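Local structure of putative sugar ABC transport system, substrate-binding protein (Bordetella parapertussis, 5IX8) at residues 31-36 / 259-264. The protein probably binds a sugar and presents it to an ABC transporter, as a type I periplasmic binding protein of two alpha/beta lobes. Numbering follows the deposited sequence.
Sequences KGIAYG and RLIVQY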
loop_
_atom_site.group_PDB
_atom_site.type_symbol
_atom_site.label_atom_id
_atom_site.label_comp_id
_atom_site.label_asym_id
_atom_site.label_seq_id
_atom_site.Cartn_x
_atom_site.Cartn_y
_atom_site.Cartn_z
ATOM N N LYS A 31 -2.028 -8.891 0.139
ATOM C CA LYS A 31 -2.073 -10.234 -0.436
ATOM C C LYS A 31 -1.176 -10.319 -1.670
ATOM O O LYS A 31 -0.506 -11.332 -1.891
ATOM C CB LYS A 31 -3.532 -10.625 -0.762
ATOM C CG LYS A 31 -3.684 -12.089 -1.113
ATOM C CD LYS A 31 -5.088 -12.435 -1.675
ATOM C CE LYS A 31 -6.144 -12.053 -0.717
ATOM N NZ LYS A 31 -7.530 -12.332 -1.207
ATOM N N GLY A 32 -1.135 -9.249 -2.478
ATOM C CA GLY A 32 -0.171 -9.180 -3.571
ATOM C C GLY A 32 1.273 -9.259 -3.105
ATOM O O GLY A 32 2.099 -9.970 -3.695
ATOM N N ILE A 33 1.620 -8.490 -2.074
ATOM C CA ILE A 33 2.975 -8.578 -1.546
ATOM C C ILE A 33 3.293 -10.009 -1.137
ATOM O O ILE A 33 4.347 -10.560 -1.499
ATOM C CB ILE A 33 3.162 -7.607 -0.371
ATOM C CG1 ILE A 33 2.947 -6.170 -0.837
ATOM C CG2 ILE A 33 4.529 -7.845 0.254
ATOM C CD1 ILE A 33 2.981 -5.186 0.304
ATOM N N ALA A 34 2.369 -10.645 -0.407
ATOM C CA ALA A 34 2.588 -12.020 0.046
ATOM C C ALA A 34 2.743 -12.972 -1.134
ATOM O O ALA A 34 3.656 -13.799 -1.139
ATOM C CB ALA A 34 1.448 -12.484 0.953
ATOM N N TYR A 35 1.884 -12.835 -2.161
ATOM C CA TYR A 35 2.027 -13.646 -3.372
ATOM C C TYR A 35 3.389 -13.408 -4.043
ATOM O O TYR A 35 4.063 -14.359 -4.468
ATOM C CB TYR A 35 0.894 -13.347 -4.363
ATOM C CG TYR A 35 1.189 -13.997 -5.682
ATOM C CD1 TYR A 35 1.083 -15.382 -5.825
ATOM C CD2 TYR A 35 1.632 -13.242 -6.777
ATOM C CE1 TYR A 35 1.426 -15.990 -7.026
ATOM C CE2 TYR A 35 1.971 -13.846 -7.982
ATOM C CZ TYR A 35 1.846 -15.233 -8.095
ATOM O OH TYR A 35 2.140 -15.886 -9.277
ATOM N N GLY A 36 3.792 -12.137 -4.188
ATOM C CA GLY A 36 5.067 -11.852 -4.846
ATOM C C GLY A 36 6.225 -12.467 -4.098
ATOM O O GLY A 36 7.148 -13.023 -4.705
ATOM N N ARG A 259 8.208 -9.549 -5.003
ATOM C CA ARG A 259 9.322 -10.136 -5.749
ATOM C C ARG A 259 10.608 -9.399 -5.458
ATOM O O ARG A 259 11.677 -10.017 -5.305
ATOM C CB ARG A 259 9.041 -10.106 -7.247
ATOM C CG ARG A 259 7.784 -10.836 -7.666
ATOM C CD ARG A 259 7.804 -11.016 -9.200
ATOM N NE ARG A 259 6.584 -11.652 -9.661
ATOM C CZ ARG A 259 6.320 -12.948 -9.511
ATOM N NH1 ARG A 259 7.228 -13.776 -8.956
ATOM N NH2 ARG A 259 5.149 -13.415 -9.931
ATOM N N LEU A 260 10.539 -8.070 -5.440
ATOM C CA LEU A 260 11.731 -7.292 -5.156
ATOM C C LEU A 260 12.255 -7.555 -3.755
ATOM O O LEU A 260 13.458 -7.611 -3.556
ATOM C CB LEU A 260 11.445 -5.807 -5.348
ATOM C CG LEU A 260 11.175 -5.393 -6.781
ATOM C CD1 LEU A 260 10.613 -3.967 -6.836
ATOM C CD2 LEU A 260 12.439 -5.516 -7.656
ATOM N N ILE A 261 11.377 -7.725 -2.773
ATOM C CA ILE A 261 11.860 -8.044 -1.425
ATOM C C ILE A 261 12.738 -9.292 -1.436
ATOM O O ILE A 261 13.803 -9.338 -0.804
ATOM C CB ILE A 261 10.655 -8.177 -0.470
ATOM C CG1 ILE A 261 10.134 -6.748 -0.147
ATOM C CG2 ILE A 261 11.043 -8.943 0.783
ATOM C CD1 ILE A 261 8.719 -6.729 0.424
ATOM N N VAL A 262 12.315 -10.324 -2.157
ATOM C CA VAL A 262 13.115 -11.548 -2.238
ATOM C C VAL A 262 14.452 -11.280 -2.926
ATOM O O VAL A 262 15.521 -11.728 -2.462
ATOM C CB VAL A 262 12.318 -12.651 -2.958
ATOM C CG1 VAL A 262 13.199 -13.872 -3.247
ATOM C CG2 VAL A 262 11.116 -13.038 -2.105
ATOM N N GLN A 263 14.419 -10.567 -4.062
ATOM C CA GLN A 263 15.664 -10.348 -4.801
ATOM C C GLN A 263 16.638 -9.464 -4.021
ATOM O O GLN A 263 17.865 -9.661 -4.098
ATOM C CB GLN A 263 15.364 -9.744 -6.176
ATOM C CG GLN A 263 14.678 -10.770 -7.099
ATOM C CD GLN A 263 15.625 -11.908 -7.452
ATOM O OE1 GLN A 263 16.835 -11.723 -7.460
ATOM N NE2 GLN A 263 15.084 -13.095 -7.721
ATOM N N TYR A 264 16.113 -8.485 -3.274
ATOM C CA TYR A 264 16.968 -7.643 -2.443
ATOM C C TYR A 264 17.525 -8.430 -1.266
ATOM O O TYR A 264 18.711 -8.272 -0.905
ATOM C CB TYR A 264 16.187 -6.417 -1.921
ATOM C CG TYR A 264 16.055 -5.238 -2.874
ATOM C CD1 TYR A 264 15.492 -5.390 -4.153
ATOM C CD2 TYR A 264 16.493 -3.968 -2.484
ATOM C CE1 TYR A 264 15.392 -4.317 -5.012
ATOM C CE2 TYR A 264 16.390 -2.862 -3.336
ATOM C CZ TYR A 264 15.846 -3.042 -4.593
ATOM O OH TYR A 264 15.742 -1.957 -5.435
#
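I33 meets I261 on the side of the contact that faces the sheet: methyl CG2 of I33 lies 4.3 Å from CD1 of I261, a loose van der Waals touch. I261 also rests on I103 and A105 of strand 101-105, which places this apolar pair over the parallel sheet of its lobe. With CG anti to the backbone N (chi1 170°), the Y35 ring is carried alongside the R259 side chain, both pointing the same way. Ring and guanidinium planes are 84° apart, and Y35 CE2 is 3.8 Å from R259 NH2, an oblique approach rather than a parallel stack. W316 packs edge-to-face with the same Y35 ring. At G36, which has no side chain, the backbones come closest, its CA 4.7 Å from that of R259 and its C 3.6 Å from R259 N. R259 CG also sits 3.7 Å from G36 O. The segment axes, 9.0 Å apart at closest, cross at -41°. Helix 28-43 follows strand 17-22, whereas helix 254-270 comes after strand 246-250 of the other lobe's sheet and leads to strand 288-290, so the contact joins an early helix to one returned to the first lobe. No hydrogen bond links the segments; R259 NH1 instead forms salt bridges to D39 and E40, further along helix 28-43. The chemistry implies close packing at glycine, with the buried arginine charge probably balanced by these two carboxylates.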